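Local atomic coordinates of L-isoleucine-4-hydroxylase (Bacillus thuringiensis, PDB entry 6LNH), a protein that hydroxylates L-isoleucine to (4S)-4-hydroxy-L-isoleucine, using iron(II), 2-oxoglutarate and molecular oxygen. Residues K143-A156 and E235-E249. Numbering follows the deposited sequence.
Sequences KDLIIGLHQVRYKA and EAFRDILLVTFSYKE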
loop_
_atom_site.group_PDB
_atom_site.type_symbol
_atom_site.label_atom_id
_atom_site.label_comp_id
_atom_site.label_asym_id
_atom_site.label_seq_id
_atom_site.Cartn_x
_atom_site.Cartn_y
_atom_site.Cartn_z
ATOM N N LYS C 143 -24.307 16.067 35.372
ATOM C CA LYS C 143 -24.493 14.657 35.687
ATOM C C LYS C 143 -23.160 13.959 35.927
ATOM O O LYS C 143 -22.104 14.445 35.522
ATOM C CB LYS C 143 -25.273 13.956 34.572
ATOM C CG LYS C 143 -26.769 14.217 34.670
ATOM C CD LYS C 143 -27.469 14.076 33.337
ATOM C CE LYS C 143 -27.617 12.617 32.965
ATOM N NZ LYS C 143 -28.649 11.922 33.785
ATOM N N ASP C 144 -23.223 12.854 36.669
ATOM C CA ASP C 144 -22.067 12.003 36.940
ATOM C C ASP C 144 -21.631 11.268 35.671
ATOM O O ASP C 144 -22.445 10.600 35.025
ATOM C CB ASP C 144 -22.404 11.024 38.061
ATOM C CG ASP C 144 -22.662 11.729 39.382
ATOM O OD1 ASP C 144 -21.961 12.725 39.665
ATOM O OD2 ASP C 144 -23.578 11.313 40.123
ATOM N N LEU C 145 -20.356 11.394 35.307
ATOM C CA LEU C 145 -19.841 10.857 34.051
ATOM C C LEU C 145 -19.080 9.543 34.203
ATOM O O LEU C 145 -18.309 9.357 35.148
ATOM C CB LEU C 145 -18.921 11.867 33.372
ATOM C CG LEU C 145 -19.611 12.889 32.483
ATOM C CD1 LEU C 145 -20.106 14.076 33.285
ATOM C CD2 LEU C 145 -18.661 13.313 31.386
ATOM N N ILE C 146 -19.321 8.634 33.259
ATOM C CA ILE C 146 -18.517 7.432 33.056
ATOM C C ILE C 146 -17.589 7.674 31.871
ATOM O O ILE C 146 -18.053 7.965 30.763
ATOM C CB ILE C 146 -19.402 6.199 32.820
ATOM C CG1 ILE C 146 -20.294 5.938 34.033
ATOM C CG2 ILE C 146 -18.546 4.987 32.492
ATOM C CD1 ILE C 146 -19.524 5.748 35.329
ATOM N N ILE C 147 -16.280 7.571 32.093
ATOM C CA ILE C 147 -15.287 7.659 31.026
ATOM C C ILE C 147 -14.825 6.236 30.732
ATOM O O ILE C 147 -14.024 5.666 31.477
ATOM C CB ILE C 147 -14.118 8.574 31.401
ATOM C CG1 ILE C 147 -14.611 10.006 31.608
ATOM C CG2 ILE C 147 -13.047 8.539 30.315
ATOM C CD1 ILE C 147 -13.535 10.956 32.086
ATOM N N GLY C 148 -15.324 5.658 29.641
ATOM C CA GLY C 148 -15.016 4.278 29.306
ATOM C C GLY C 148 -13.811 4.148 28.388
ATOM O O GLY C 148 -13.609 4.955 27.483
ATOM N N LEU C 149 -13.011 3.116 28.641
ATOM C CA LEU C 149 -11.824 2.814 27.850
ATOM C C LEU C 149 -11.964 1.405 27.298
ATOM O O LEU C 149 -12.067 0.442 28.065
ATOM C CB LEU C 149 -10.550 2.941 28.687
ATOM C CG LEU C 149 -9.937 4.339 28.805
ATOM C CD1 LEU C 149 -10.731 5.198 29.776
ATOM C CD2 LEU C 149 -8.481 4.244 29.230
ATOM N N HIS C 150 -11.956 1.282 25.973
ATOM C CA HIS C 150 -12.080 -0.008 25.307
ATOM C C HIS C 150 -10.810 -0.292 24.524
ATOM O O HIS C 150 -10.480 0.432 23.579
ATOM C CB HIS C 150 -13.295 -0.036 24.380
ATOM C CG HIS C 150 -14.606 0.052 25.096
ATOM N ND1 HIS C 150 -15.297 -1.061 25.525
ATOM C CD2 HIS C 150 -15.357 1.120 25.451
ATOM C CE1 HIS C 150 -16.419 -0.682 26.110
ATOM N NE2 HIS C 150 -16.478 0.636 26.081
ATOM N N GLN C 151 -10.103 -1.341 24.925
ATOM C CA GLN C 151 -8.909 -1.819 24.243
ATOM C C GLN C 151 -9.342 -2.989 23.366
ATOM O O GLN C 151 -9.679 -4.058 23.880
ATOM C CB GLN C 151 -7.867 -2.241 25.276
ATOM C CG GLN C 151 -6.434 -2.332 24.810
ATOM C CD GLN C 151 -5.520 -2.766 25.941
ATOM O OE1 GLN C 151 -5.987 -3.113 27.026
ATOM N NE2 GLN C 151 -4.218 -2.759 25.692
ATOM N N VAL C 152 -9.323 -2.796 22.048
ATOM C CA VAL C 152 -9.850 -3.781 21.109
ATOM C C VAL C 152 -8.784 -4.123 20.083
ATOM O O VAL C 152 -8.159 -3.229 19.501
ATOM C CB VAL C 152 -11.119 -3.282 20.397
ATOM C CG1 VAL C 152 -11.739 -4.407 19.570
ATOM C CG2 VAL C 152 -12.126 -2.743 21.404
ATOM N N ARG C 153 -8.575 -5.413 19.868
ATOM C CA ARG C 153 -7.750 -5.916 18.778
ATOM C C ARG C 153 -8.658 -6.706 17.844
ATOM O O ARG C 153 -9.179 -7.761 18.220
ATOM C CB ARG C 153 -6.616 -6.790 19.309
ATOM C CG ARG C 153 -5.845 -7.550 18.261
ATOM C CD ARG C 153 -4.566 -8.046 18.898
ATOM N NE ARG C 153 -3.432 -7.161 18.629
ATOM C CZ ARG C 153 -2.207 -7.585 18.338
ATOM N NH1 ARG C 153 -1.944 -8.883 18.319
ATOM N NH2 ARG C 153 -1.237 -6.712 18.103
ATOM N N TYR C 154 -8.843 -6.207 16.627
ATOM C CA TYR C 154 -9.566 -6.969 15.620
ATOM C C TYR C 154 -8.604 -7.936 14.949
ATOM O O TYR C 154 -7.475 -7.569 14.610
ATOM C CB TYR C 154 -10.203 -6.039 14.586
ATOM C CG TYR C 154 -11.253 -5.133 15.183
ATOM C CD1 TYR C 154 -10.901 -3.902 15.718
ATOM C CD2 TYR C 154 -12.588 -5.514 15.235
ATOM C CE1 TYR C 154 -11.849 -3.069 16.274
ATOM C CE2 TYR C 154 -13.547 -4.685 15.789
ATOM C CZ TYR C 154 -13.170 -3.468 16.309
ATOM O OH TYR C 154 -14.124 -2.645 16.860
ATOM N N LYS C 155 -9.049 -9.170 14.752
ATOM C CA LYS C 155 -8.202 -10.201 14.172
ATOM C C LYS C 155 -8.880 -10.741 12.927
ATOM O O LYS C 155 -10.029 -11.191 12.982
ATOM C CB LYS C 155 -7.932 -11.318 15.183
ATOM C CG LYS C 155 -7.449 -10.802 16.534
ATOM C CD LYS C 155 -7.252 -11.924 17.539
ATOM C CE LYS C 155 -8.510 -12.153 18.359
ATOM N NZ LYS C 155 -8.300 -13.189 19.409
ATOM N N ALA C 156 -8.163 -10.703 11.812
ATOM C CA ALA C 156 -8.686 -11.152 10.538
ATOM C C ALA C 156 -7.747 -12.185 9.945
ATOM O O ALA C 156 -6.525 -12.108 10.100
ATOM C CB ALA C 156 -8.864 -9.988 9.558
ATOM N N GLU C 235 -2.116 -13.909 10.321
ATOM C CA GLU C 235 -3.163 -13.157 10.997
ATOM C C GLU C 235 -2.900 -11.660 10.893
ATOM O O GLU C 235 -1.777 -11.201 11.122
ATOM C CB GLU C 235 -3.238 -13.568 12.467
ATOM C CG GLU C 235 -3.543 -15.037 12.689
ATOM C CD GLU C 235 -3.078 -15.520 14.051
ATOM O OE1 GLU C 235 -2.124 -14.926 14.600
ATOM O OE2 GLU C 235 -3.666 -16.491 14.571
ATOM N N ALA C 236 -3.938 -10.904 10.546
ATOM C CA ALA C 236 -3.868 -9.454 10.469
ATOM C C ALA C 236 -4.592 -8.845 11.662
ATOM O O ALA C 236 -5.593 -9.383 12.145
ATOM C CB ALA C 236 -4.482 -8.936 9.165
ATOM N N PHE C 237 -4.074 -7.715 12.138
ATOM C CA PHE C 237 -4.562 -7.089 13.355
ATOM C C PHE C 237 -4.940 -5.643 13.087
ATOM O O PHE C 237 -4.362 -4.978 12.223
ATOM C CB PHE C 237 -3.514 -7.132 14.476
ATOM C CG PHE C 237 -3.184 -8.518 14.940
ATOM C CD1 PHE C 237 -4.191 -9.438 15.183
ATOM C CD2 PHE C 237 -1.867 -8.907 15.118
ATOM C CE1 PHE C 237 -3.890 -10.724 15.605
ATOM C CE2 PHE C 237 -1.557 -10.190 15.540
ATOM C CZ PHE C 237 -2.572 -11.102 15.784
ATOM N N ARG C 238 -5.914 -5.166 13.854
ATOM C CA ARG C 238 -6.218 -3.745 13.959
ATOM C C ARG C 238 -6.406 -3.451 15.438
ATOM O O ARG C 238 -7.401 -3.872 16.040
ATOM C CB ARG C 238 -7.461 -3.362 13.156
ATOM C CG ARG C 238 -7.702 -1.862 13.096
ATOM C CD ARG C 238 -8.780 -1.509 12.090
ATOM N NE ARG C 238 -9.002 -0.068 12.026
ATOM C CZ ARG C 238 -10.028 0.552 12.596
ATOM N NH1 ARG C 238 -10.934 -0.146 13.267
ATOM N NH2 ARG C 238 -10.152 1.868 12.492
ATOM N N ASP C 239 -5.450 -2.735 16.020
ATOM C CA ASP C 239 -5.441 -2.447 17.446
ATOM C C ASP C 239 -6.053 -1.070 17.651
ATOM O O ASP C 239 -5.579 -0.083 17.078
ATOM C CB ASP C 239 -4.020 -2.507 18.004
ATOM C CG ASP C 239 -3.424 -3.900 17.920
ATOM O OD1 ASP C 239 -4.201 -4.878 17.923
ATOM O OD2 ASP C 239 -2.183 -4.020 17.854
ATOM N N ILE C 240 -7.093 -1.009 18.470
ATOM C CA ILE C 240 -7.873 0.205 18.642
ATOM C C ILE C 240 -7.978 0.536 20.123
ATOM O O ILE C 240 -7.935 -0.350 20.982
ATOM C CB ILE C 240 -9.269 0.001 17.991
ATOM C CG1 ILE C 240 -9.197 0.218 16.476
ATOM C CG2 ILE C 240 -10.374 0.799 18.678
ATOM C CD1 ILE C 240 -8.640 1.549 16.078
ATOM N N LEU C 241 -8.128 1.827 20.417
ATOM C CA LEU C 241 -8.483 2.298 21.749
ATOM C C LEU C 241 -9.684 3.220 21.624
ATOM O O LEU C 241 -9.627 4.219 20.899
ATOM C CB LEU C 241 -7.317 3.031 22.418
ATOM C CG LEU C 241 -7.652 3.596 23.800
ATOM C CD1 LEU C 241 -7.839 2.474 24.816
ATOM C CD2 LEU C 241 -6.589 4.580 24.264
ATOM N N LEU C 242 -10.760 2.899 22.335
ATOM C CA LEU C 242 -11.941 3.748 22.398
ATOM C C LEU C 242 -12.011 4.423 23.761
ATOM O O LEU C 242 -11.846 3.765 24.793
ATOM C CB LEU C 242 -13.220 2.944 22.151
ATOM C CG LEU C 242 -13.471 2.308 20.784
ATOM C CD1 LEU C 242 -14.599 1.291 20.887
ATOM C CD2 LEU C 242 -13.810 3.372 19.755
ATOM N N VAL C 243 -12.254 5.731 23.760
ATOM C CA VAL C 243 -12.488 6.495 24.981
ATOM C C VAL C 243 -13.864 7.131 24.844
ATOM O O VAL C 243 -14.055 8.048 24.034
ATOM C CB VAL C 243 -11.401 7.549 25.229
ATOM C CG1 VAL C 243 -11.621 8.216 26.577
ATOM C CG2 VAL C 243 -10.019 6.911 25.172
ATOM N N THR C 244 -14.821 6.647 25.631
ATOM C CA THR C 244 -16.214 7.058 25.543
ATOM C C THR C 244 -16.632 7.847 26.778
ATOM O O THR C 244 -16.121 7.628 27.880
ATOM C CB THR C 244 -17.131 5.844 25.377
ATOM O OG1 THR C 244 -17.220 5.138 26.621
ATOM C CG2 THR C 244 -16.583 4.909 24.308
ATOM N N PHE C 245 -17.558 8.783 26.573
ATOM C CA PHE C 245 -18.108 9.608 27.643
ATOM C C PHE C 245 -19.621 9.435 27.681
ATOM O O PHE C 245 -20.311 9.770 26.710
ATOM C CB PHE C 245 -17.716 11.074 27.444
ATOM C CG PHE C 245 -16.229 11.301 27.457
ATOM C CD1 PHE C 245 -15.447 10.954 26.365
ATOM C CD2 PHE C 245 -15.609 11.834 28.574
ATOM C CE1 PHE C 245 -14.082 11.143 26.381
ATOM C CE2 PHE C 245 -14.242 12.027 28.594
ATOM C CZ PHE C 245 -13.479 11.681 27.496
ATOM N N SER C 246 -20.131 8.910 28.798
ATOM C CA SER C 246 -21.563 8.725 29.000
ATOM C C SER C 246 -21.911 8.974 30.465
ATOM O O SER C 246 -21.036 9.114 31.322
ATOM C CB SER C 246 -22.019 7.331 28.552
ATOM O OG SER C 246 -21.383 6.316 29.307
ATOM N N TYR C 247 -23.213 9.045 30.738
ATOM C CA TYR C 247 -23.732 9.378 32.061
ATOM C C TYR C 247 -23.824 8.151 32.957
ATOM O O TYR C 247 -24.133 7.048 32.495
ATOM C CB TYR C 247 -25.114 10.019 31.947
ATOM C CG TYR C 247 -25.112 11.266 31.109
ATOM C CD1 TYR C 247 -24.218 12.290 31.375
ATOM C CD2 TYR C 247 -26.000 11.423 30.053
ATOM C CE1 TYR C 247 -24.205 13.437 30.616
ATOM C CE2 TYR C 247 -25.995 12.571 29.286
ATOM C CZ TYR C 247 -25.093 13.574 29.573
ATOM O OH TYR C 247 -25.080 14.721 28.816
ATOM N N LYS C 248 -23.544 8.355 34.248
ATOM C CA LYS C 248 -23.585 7.259 35.215
ATOM C C LYS C 248 -25.007 6.775 35.484
ATOM O O LYS C 248 -25.233 5.574 35.674
ATOM C CB LYS C 248 -22.938 7.694 36.526
ATOM C CG LYS C 248 -22.690 6.555 37.493
ATOM C CD LYS C 248 -21.691 6.955 38.559
ATOM C CE LYS C 248 -21.276 5.754 39.387
ATOM N NZ LYS C 248 -22.385 5.295 40.266
ATOM N N GLU C 249 -25.976 7.683 35.491
ATOM C CA GLU C 249 -27.371 7.304 35.726
ATOM C C GLU C 249 -28.333 8.380 35.235
ATOM O O GLU C 249 -28.761 8.365 34.079
ATOM C CB GLU C 249 -27.594 7.045 37.223
ATOM C CG GLU C 249 -28.486 5.859 37.560
ATOM C CD GLU C 249 -29.003 5.913 38.989
ATOM O OE1 GLU C 249 -29.321 7.023 39.467
ATOM O OE2 GLU C 249 -29.087 4.847 39.635
HETATM O O HOH W 1 -17.964 2.524 26.721
#
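Arg-153 reaches side-on along Asp-239, its NE 2.5 Å from OD1 and its NH2 2.9 Å from OD2, in a two-pronged salt bridge whose flat groups are nearly coplanar. With CG anti to the backbone N (chi1 170°) and a bend at chi3, the arginine also lays its guanidinium on the ring of Phe-237, centres 3.8 Å apart and planes at 22°, a cation-pi stack. Tyr-57 gives the same cation a further aromatic partner. Regular antiparallel pairing of strands 145-156 and 236-247, central in the larger sheet of this cupin-type fold, sets these groups side by side. Ile-147, Phe-245 and Val-243 pack tightly on the same face, against helix 120-134; CG1 of Ile-147 lies 3.6 Å from CE2 of Phe-245. On the other face, Gly-148, having no side chain, lets OG1 of Thr-244 lie against its CA, 3.6 Å away; that hydroxyl shares a water with NE2 of His-150, while the side chain of Leu-242 lies about 6 Å from the bound iron. The end of the pair around Lys-143 and Lys-248 is the more solvent-exposed one: Lys-143 places CE over the Tyr-247 ring, 3.6 Å from its centroid, and Lys-248 rests its aliphatic stem on Ile-146. The two-pronged bridge probably keeps Asp-239 ionised and, with the stack, fixes the rotation of the guanidinium.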